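Local structure of Xaa-Pro dipeptidase (Pyrococcus horikoshii, 1WY2) at residues A[28-33]-A[123-128]; A[159-164]-A[198-203]; A[218-223]-A[289-294]. The protein probably splits dipeptides that carry a C-terminal proline after a nonpolar residue, working as a homodimeric metallopeptidase with two metal ions in each subunit. All blocks are in the same frame, centred on the assembly; numbering follows the deposited sequence.

Interaction 1 (A[28-33]-A[123-128]); sequences NPNVYY and DMRIIK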
# COMPACT_ATOMS: atom_id res chain seq x y z
N ASN A 28 -6.93 3.65 -7.84
CA ASN A 28 -7.76 2.47 -7.59
C ASN A 28 -9.09 2.70 -6.88
O ASN A 28 -10.14 2.25 -7.37
CB ASN A 28 -6.96 1.41 -6.82
CG ASN A 28 -5.71 0.99 -7.56
OD1 ASN A 28 -5.74 0.77 -8.77
ND2 ASN A 28 -4.60 0.87 -6.84
N PRO A 29 -9.08 3.37 -5.72
CA PRO A 29 -10.36 3.59 -5.04
C PRO A 29 -11.36 4.39 -5.89
O PRO A 29 -12.56 4.11 -5.86
CB PRO A 29 -9.96 4.31 -3.75
CG PRO A 29 -8.67 4.98 -4.11
CD PRO A 29 -7.97 3.94 -4.95
N ASN A 30 -10.86 5.37 -6.64
CA ASN A 30 -11.74 6.17 -7.49
C ASN A 30 -12.24 5.39 -8.69
O ASN A 30 -13.38 5.55 -9.12
CB ASN A 30 -11.03 7.45 -7.94
CG ASN A 30 -10.77 8.39 -6.78
OD1 ASN A 30 -11.56 8.47 -5.85
ND2 ASN A 30 -9.67 9.13 -6.85
N VAL A 31 -11.38 4.54 -9.25
CA VAL A 31 -11.79 3.74 -10.40
C VAL A 31 -12.92 2.81 -9.95
O VAL A 31 -13.90 2.62 -10.67
CB VAL A 31 -10.62 2.90 -10.95
CG1 VAL A 31 -11.13 1.94 -12.02
CG2 VAL A 31 -9.57 3.82 -11.52
N TYR A 32 -12.78 2.24 -8.76
CA TYR A 32 -13.80 1.35 -8.24
C TYR A 32 -15.08 2.12 -7.93
O TYR A 32 -16.18 1.68 -8.25
CB TYR A 32 -13.32 0.66 -6.95
CG TYR A 32 -14.40 -0.18 -6.31
CD1 TYR A 32 -14.80 -1.38 -6.89
CD2 TYR A 32 -15.08 0.27 -5.18
CE1 TYR A 32 -15.85 -2.12 -6.36
CE2 TYR A 32 -16.14 -0.46 -4.64
CZ TYR A 32 -16.52 -1.65 -5.24
OH TYR A 32 -17.59 -2.37 -4.73
N TYR A 33 -14.91 3.27 -7.29
CA TYR A 33 -16.05 4.10 -6.91
C TYR A 33 -16.92 4.44 -8.11
O TYR A 33 -18.15 4.37 -8.05
CB TYR A 33 -15.57 5.39 -6.26
CG TYR A 33 -16.69 6.24 -5.68
CD1 TYR A 33 -17.35 5.84 -4.52
CD2 TYR A 33 -17.07 7.44 -6.28
CE1 TYR A 33 -18.37 6.62 -3.96
CE2 TYR A 33 -18.08 8.23 -5.73
CZ TYR A 33 -18.72 7.81 -4.58
OH TYR A 33 -19.73 8.59 -4.04
N ASP A 123 -16.53 15.73 -2.97
CA ASP A 123 -17.94 16.00 -2.72
C ASP A 123 -18.80 14.75 -2.80
O ASP A 123 -19.79 14.63 -2.08
CB ASP A 123 -18.45 17.08 -3.67
CG ASP A 123 -17.95 18.48 -3.31
OD1 ASP A 123 -17.22 18.61 -2.30
OD2 ASP A 123 -18.27 19.44 -4.03
N MET A 124 -18.43 13.81 -3.67
CA MET A 124 -19.19 12.57 -3.80
C MET A 124 -18.84 11.57 -2.70
O MET A 124 -19.72 11.11 -1.97
CB MET A 124 -18.93 11.92 -5.16
CG MET A 124 -19.49 12.68 -6.34
SD MET A 124 -19.40 11.69 -7.86
CE MET A 124 -17.64 11.74 -8.18
N ARG A 125 -17.55 11.25 -2.56
CA ARG A 125 -17.12 10.26 -1.58
C ARG A 125 -17.27 10.63 -0.11
O ARG A 125 -17.42 9.75 0.74
CB ARG A 125 -15.67 9.85 -1.86
CG ARG A 125 -15.51 8.92 -3.06
CD ARG A 125 -14.05 8.61 -3.36
NE ARG A 125 -13.37 8.02 -2.21
CZ ARG A 125 -12.05 7.94 -2.09
NH1 ARG A 125 -11.25 8.41 -3.04
NH2 ARG A 125 -11.52 7.41 -0.99
N ILE A 126 -17.25 11.92 0.20
CA ILE A 126 -17.36 12.39 1.58
C ILE A 126 -18.72 12.11 2.23
O ILE A 126 -18.83 12.08 3.46
CB ILE A 126 -17.03 13.90 1.67
CG1 ILE A 126 -16.64 14.27 3.11
CG2 ILE A 126 -18.22 14.72 1.19
CD1 ILE A 126 -16.02 15.65 3.25
N ILE A 127 -19.75 11.91 1.42
CA ILE A 127 -21.08 11.60 1.92
C ILE A 127 -21.38 10.15 1.56
O ILE A 127 -21.47 9.81 0.38
CB ILE A 127 -22.16 12.50 1.28
CG1 ILE A 127 -21.82 13.98 1.52
CG2 ILE A 127 -23.54 12.15 1.85
CD1 ILE A 127 -21.67 14.37 2.98
N LYS A 128 -21.51 9.29 2.57
CA LYS A 128 -21.77 7.88 2.33
C LYS A 128 -23.26 7.58 2.16
O LYS A 128 -24.11 8.17 2.82
CB LYS A 128 -21.22 7.03 3.49
CG LYS A 128 -19.74 6.67 3.39
CD LYS A 128 -18.84 7.90 3.43
CE LYS A 128 -17.37 7.51 3.35
NZ LYS A 128 -16.48 8.71 3.19
O HOH W 1 -20.02 8.13 -1.39
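Tyr-33 lays one face of its ring over the aliphatic part of Arg-125, a CH-pi contact in which the CG methylene sits 3.6 Å from the ring centroid and only 4° off the ring normal. With its CG anti to the backbone N, the tyrosine reaches out from helix 28-35 toward helix 118-125, and the two long side chains run antiparallel, each heading for the other's helix. At its far end the hydroxyl passes Met-124, whose CB lies 3.6 Å from Tyr-33 OH, and meets a water 2.7 Å from Tyr-33 OH that is also hydrogen-bonded to Ile-127 O.

The arginine is straight as far as CD and then bends at chi3 (58°), which carries the guanidinium back to Asn-30. Arg-125 NH1 donates to Asn-30 OD1 over 2.8 Å, in a bond that is short but not straight (135° at the hydrogen); the amide and guanidinium planes are steeply inclined to each other. Pro-29 CB covers one face of the same guanidinium, while salt bridges from NH2 to Glu-292 and Glu-295 hold the charge, which probably helps to fix the group's rotation.

Both helices belong to the N-terminal domain. Met-124 also packs on helix 6-17, Asn-30 rests against strand 22-25, and Tyr-33 touches Glu-132 of helix 130-153, the helix that follows helix 118-125.

Interaction 2 (A[159-164]-A[198-203]); sequences KEREVA and ASDKRI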
# COMPACT_ATOMS: atom_id res chain seq x y z
N LYS A 159 4.44 -11.72 22.55
CA LYS A 159 5.13 -10.83 21.62
C LYS A 159 4.08 -10.01 20.88
O LYS A 159 3.09 -10.56 20.39
CB LYS A 159 5.97 -11.65 20.63
CG LYS A 159 6.73 -10.81 19.62
CD LYS A 159 7.62 -11.68 18.73
CE LYS A 159 8.72 -12.35 19.52
NZ LYS A 159 9.67 -13.09 18.64
N GLU A 160 4.28 -8.69 20.79
CA GLU A 160 3.33 -7.81 20.12
C GLU A 160 2.94 -8.30 18.72
O GLU A 160 1.76 -8.38 18.38
CB GLU A 160 3.91 -6.40 19.99
CG GLU A 160 4.27 -5.74 21.31
CD GLU A 160 4.91 -4.38 21.12
OE1 GLU A 160 5.45 -4.13 20.02
OE2 GLU A 160 4.88 -3.56 22.06
N ARG A 161 3.95 -8.64 17.92
CA ARG A 161 3.72 -9.11 16.56
C ARG A 161 2.88 -10.38 16.50
O ARG A 161 2.11 -10.57 15.56
CB ARG A 161 5.06 -9.37 15.87
CG ARG A 161 4.93 -9.93 14.46
CD ARG A 161 5.65 -9.05 13.47
NE ARG A 161 6.99 -8.72 13.94
CZ ARG A 161 7.70 -7.69 13.49
NH1 ARG A 161 7.20 -6.90 12.55
NH2 ARG A 161 8.91 -7.45 13.98
N GLU A 162 3.02 -11.25 17.50
CA GLU A 162 2.26 -12.49 17.51
C GLU A 162 0.79 -12.20 17.79
O GLU A 162 -0.10 -12.88 17.26
CB GLU A 162 2.84 -13.47 18.54
CG GLU A 162 4.12 -14.14 18.05
CD GLU A 162 4.79 -15.01 19.09
OE1 GLU A 162 4.09 -15.60 19.94
OE2 GLU A 162 6.03 -15.12 19.05
N VAL A 163 0.53 -11.20 18.62
CA VAL A 163 -0.84 -10.82 18.93
C VAL A 163 -1.44 -10.28 17.63
O VAL A 163 -2.57 -10.61 17.25
CB VAL A 163 -0.91 -9.72 20.02
CG1 VAL A 163 -2.34 -9.23 20.19
CG2 VAL A 163 -0.38 -10.28 21.34
N ALA A 164 -0.67 -9.44 16.94
CA ALA A 164 -1.12 -8.86 15.68
C ALA A 164 -1.44 -9.96 14.68
O ALA A 164 -2.47 -9.93 14.01
CB ALA A 164 -0.06 -7.93 15.12
N ALA A 198 3.01 -3.22 15.62
CA ALA A 198 3.41 -4.39 16.42
C ALA A 198 4.84 -4.81 16.11
O ALA A 198 5.22 -4.95 14.95
CB ALA A 198 2.45 -5.54 16.16
N SER A 199 5.63 -5.03 17.16
CA SER A 199 7.03 -5.42 17.01
C SER A 199 7.39 -6.71 17.74
O SER A 199 6.52 -7.44 18.22
CB SER A 199 7.94 -4.29 17.50
OG SER A 199 7.92 -4.21 18.92
N ASP A 200 8.69 -6.99 17.84
CA ASP A 200 9.14 -8.19 18.52
C ASP A 200 9.17 -8.04 20.04
O ASP A 200 9.43 -9.00 20.76
CB ASP A 200 10.53 -8.60 18.01
CG ASP A 200 10.49 -9.10 16.59
OD1 ASP A 200 9.72 -10.05 16.31
OD2 ASP A 200 11.22 -8.55 15.74
N LYS A 201 8.91 -6.82 20.52
CA LYS A 201 8.91 -6.57 21.95
C LYS A 201 7.88 -7.45 22.65
O LYS A 201 6.78 -7.66 22.13
CB LYS A 201 8.56 -5.10 22.24
CG LYS A 201 8.43 -4.79 23.73
CD LYS A 201 7.98 -3.36 23.98
CE LYS A 201 7.90 -3.04 25.47
NZ LYS A 201 6.93 -3.92 26.20
N ARG A 202 8.24 -7.97 23.81
CA ARG A 202 7.31 -8.80 24.56
C ARG A 202 6.60 -7.93 25.59
O ARG A 202 7.20 -7.06 26.21
CB ARG A 202 8.03 -9.97 25.23
CG ARG A 202 8.42 -11.06 24.23
CD ARG A 202 9.04 -12.28 24.89
NE ARG A 202 9.41 -13.28 23.90
CZ ARG A 202 8.54 -14.05 23.24
NH1 ARG A 202 7.24 -13.94 23.46
NH2 ARG A 202 8.98 -14.92 22.34
N ILE A 203 5.30 -8.17 25.74
CA ILE A 203 4.48 -7.43 26.68
C ILE A 203 4.80 -7.79 28.13
O ILE A 203 5.02 -8.96 28.45
CB ILE A 203 2.99 -7.70 26.37
CG1 ILE A 203 2.69 -7.24 24.94
CG2 ILE A 203 2.09 -6.98 27.38
CD1 ILE A 203 1.33 -7.66 24.42
O HOH W 2 4.12 -6.04 12.63
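The guanidinium of Arg-161 has Ala-198 O and Ser-199 CA over one face, both displaced toward its rim, and the carboxylate of Asp-200 at its edge. Arg-161 NH2 meets Asp-200 OD2 at 3.1 Å in a salt bridge whose hydrogen bond is weak, the two planes being turned 58° apart. The Arg-202 guanidinium takes Lys-159 CE over one face, while its NH1 is held by Gly-157 O.

The carboxylate of Glu-160 is gripped more firmly. Its OE1 accepts from Ser-199 OG at 2.7 Å, from above the carboxylate plane, and from Ser-199 N at 3.0 Å, on the anti lone pair. Arg-190 adds a salt bridge to this oxygen, and Ser-187 bonds the other. The serine hydroxyl, standing between backbone N and carbonyl carbon (chi1 73°), can serve Glu-160 and still accept from Lys-201 N, which makes an ST turn.

Backbone bonds join the first turn of helix 160-173 to the loop: Glu-160 N donates almost straight to Lys-201 O (175° at the hydrogen), and Arg-161 N to Ser-199 O. Lys-159, the N-cap residue, forms a single beta bridge with Arg-202. Beneath these bonds Ala-164 CB and Ala-198 CB touch at 3.6 Å. Arg-161, Glu-162 and Ala-164 also pack on the second subunit.

The chemistry grades from inside to outside. A buried carboxylate with several donors, and amides of the helix start paired with loop carbonyls, probably help to hold the loop in shape; toward the surface lies a looser network, with a long salt bridge from Lys-159 NZ to Asp-200 OD1 (3.8 Å), where Asp-200 probably offsets the nearby positive charges.

Interaction 3 (A[218-223]-A[289-294]); sequences QHYNSD and VGLEVH. With ZN (zinc ion), chain D; ZN (zinc ion), chain E; CAC (cacodylate ion), chain C.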
# COMPACT_ATOMS: atom_id res chain seq x y z
N GLN A 218 -15.06 -5.84 1.82
CA GLN A 218 -15.82 -5.52 0.63
C GLN A 218 -15.56 -4.09 0.15
O GLN A 218 -16.48 -3.32 -0.12
CB GLN A 218 -17.31 -5.78 0.89
CG GLN A 218 -17.63 -7.28 0.91
CD GLN A 218 -19.03 -7.61 1.40
OE1 GLN A 218 -20.00 -6.92 1.09
NE2 GLN A 218 -19.14 -8.70 2.16
N HIS A 219 -14.27 -3.77 0.08
CA HIS A 219 -13.77 -2.48 -0.40
C HIS A 219 -13.79 -1.29 0.57
O HIS A 219 -13.17 -0.26 0.29
CB HIS A 219 -14.49 -2.10 -1.69
CG HIS A 219 -14.24 -3.05 -2.82
ND1 HIS A 219 -13.03 -3.12 -3.48
CD2 HIS A 219 -15.02 -4.00 -3.37
CE1 HIS A 219 -13.08 -4.07 -4.39
NE2 HIS A 219 -14.28 -4.62 -4.35
N TYR A 220 -14.49 -1.43 1.69
CA TYR A 220 -14.54 -0.34 2.66
C TYR A 220 -13.74 -0.62 3.91
O TYR A 220 -13.46 -1.78 4.24
CB TYR A 220 -16.00 0.01 2.99
CG TYR A 220 -16.66 0.72 1.84
CD1 TYR A 220 -17.09 0.02 0.72
CD2 TYR A 220 -16.78 2.11 1.83
CE1 TYR A 220 -17.61 0.68 -0.39
CE2 TYR A 220 -17.30 2.79 0.72
CZ TYR A 220 -17.72 2.05 -0.39
OH TYR A 220 -18.21 2.69 -1.50
N ASN A 221 -13.36 0.44 4.61
CA ASN A 221 -12.52 0.32 5.80
C ASN A 221 -13.18 0.60 7.14
O ASN A 221 -14.26 1.17 7.22
CB ASN A 221 -11.31 1.24 5.64
CG ASN A 221 -10.42 0.83 4.49
OD1 ASN A 221 -9.53 -0.00 4.64
ND2 ASN A 221 -10.65 1.41 3.31
N SER A 222 -12.48 0.19 8.20
CA SER A 222 -12.91 0.41 9.58
C SER A 222 -11.64 0.81 10.34
O SER A 222 -10.53 0.53 9.87
CB SER A 222 -13.53 -0.85 10.19
OG SER A 222 -12.65 -1.96 10.08
N ASP A 223 -11.79 1.44 11.49
CA ASP A 223 -10.63 1.90 12.24
C ASP A 223 -11.03 2.02 13.71
O ASP A 223 -12.02 2.68 14.03
CB ASP A 223 -10.22 3.26 11.68
CG ASP A 223 -8.83 3.69 12.10
OD1 ASP A 223 -8.20 3.00 12.94
OD2 ASP A 223 -8.37 4.73 11.58
N VAL A 289 -13.22 8.12 6.79
CA VAL A 289 -13.00 6.71 6.47
C VAL A 289 -13.98 6.29 5.38
O VAL A 289 -15.15 6.69 5.40
CB VAL A 289 -13.24 5.82 7.71
CG1 VAL A 289 -13.09 4.35 7.33
CG2 VAL A 289 -12.25 6.17 8.82
N GLY A 290 -13.52 5.47 4.44
CA GLY A 290 -14.38 5.00 3.37
C GLY A 290 -13.63 3.98 2.53
O GLY A 290 -13.18 2.96 3.05
N LEU A 291 -13.51 4.25 1.23
CA LEU A 291 -12.77 3.35 0.35
C LEU A 291 -11.30 3.33 0.76
O LEU A 291 -10.56 2.41 0.41
CB LEU A 291 -12.92 3.78 -1.11
CG LEU A 291 -14.30 3.53 -1.71
CD1 LEU A 291 -14.37 4.18 -3.08
CD2 LEU A 291 -14.56 2.02 -1.81
N GLU A 292 -10.88 4.37 1.48
CA GLU A 292 -9.52 4.47 1.99
C GLU A 292 -9.62 4.69 3.50
O GLU A 292 -10.59 5.27 3.98
CB GLU A 292 -8.78 5.64 1.33
CG GLU A 292 -8.44 5.38 -0.13
CD GLU A 292 -7.92 6.60 -0.85
OE1 GLU A 292 -8.72 7.53 -1.07
OE2 GLU A 292 -6.72 6.64 -1.19
N VAL A 293 -8.63 4.22 4.26
CA VAL A 293 -8.69 4.39 5.70
C VAL A 293 -8.51 5.85 6.10
O VAL A 293 -9.02 6.29 7.12
CB VAL A 293 -7.66 3.49 6.43
CG1 VAL A 293 -6.27 4.06 6.29
CG2 VAL A 293 -8.05 3.33 7.89
N HIS A 294 -7.77 6.61 5.28
CA HIS A 294 -7.56 8.03 5.51
C HIS A 294 -8.13 8.82 4.34
O HIS A 294 -7.57 8.81 3.24
CB HIS A 294 -6.07 8.38 5.62
CG HIS A 294 -5.41 7.85 6.85
ND1 HIS A 294 -4.44 6.86 6.81
CD2 HIS A 294 -5.55 8.18 8.15
CE1 HIS A 294 -4.03 6.61 8.03
NE2 HIS A 294 -4.68 7.39 8.87
ZN ZN D . -6.76 3.79 14.10
ZN ZN E . -7.65 6.43 12.62
AS CAC C . -4.71 5.23 11.96
O1 CAC C . -5.92 5.37 13.07
O2 CAC C . -4.31 6.76 11.52
C1 CAC C . -3.18 4.46 12.71
C2 CAC C . -5.29 4.37 10.40
O HOH W 3 -11.12 0.33 -1.32
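Asn-221 grips a single carbonyl twice: its backbone N and ND2 donate to Gly-290 O at 3.0 Å, from opposite faces of the carbonyl plane. The side-chain bond is the straighter (163° at the hydrogen); CG beside the backbone N (chi1 -64°) turns ND2 toward that oxygen. Leu-291 CD2 sits over one face of the Tyr-220 ring, 3.7 Å from its centroid, and Tyr-220 OH is hydrogen-bonded to Glu-132. An alanine in place of Tyr-220 would probably leave that leucine methyl without its aromatic cover and Glu-132 without its hydroxyl partner.

Against this buried part, partly exposed His-219 packs loosely: its CB comes no nearer to Leu-291 CD2 than 4.1 Å, and a water donates to both His-219 O and Leu-291 O.

Asp-223 spans two zinc ions in the cobalt sites of this M24 metallopeptidase, OD1 2.0 Å from the zinc of chain D and OD2 2.1 Å from that of chain E; Asp-212, His-287, Glu-316 and Glu-330 complete the protein ligands. A cacodylate, probably from crystallisation, bridges them through O1. The loop pinned at Gly-290 brings His-294 beside this dinuclear centre, where NE2 donates to cacodylate O2 (2.7 Å) and could perhaps bond other metal-held anions.

Along the chain the three contacts follow in series, yet interactions 1 and 3 are neighbours, their centres about 11 Å apart, whereas interaction 2 has its centre about 35 Å from that of the first and 25 Å from that of the third. Interaction 1 belongs to the N-terminal domain; the other two share the metallopeptidase domain. The domains meet where Arg-125 of interaction 1 forms a salt bridge with Glu-292 of interaction 3 and where Leu-291 packs against helix 28-35, so the 289-294 loop touches the N-terminal domain while flanking the metal centre. Interaction 2, across the chain's centre from interaction 1, joins helix 160-173 to the loop before strand 208-217, beside the second subunit.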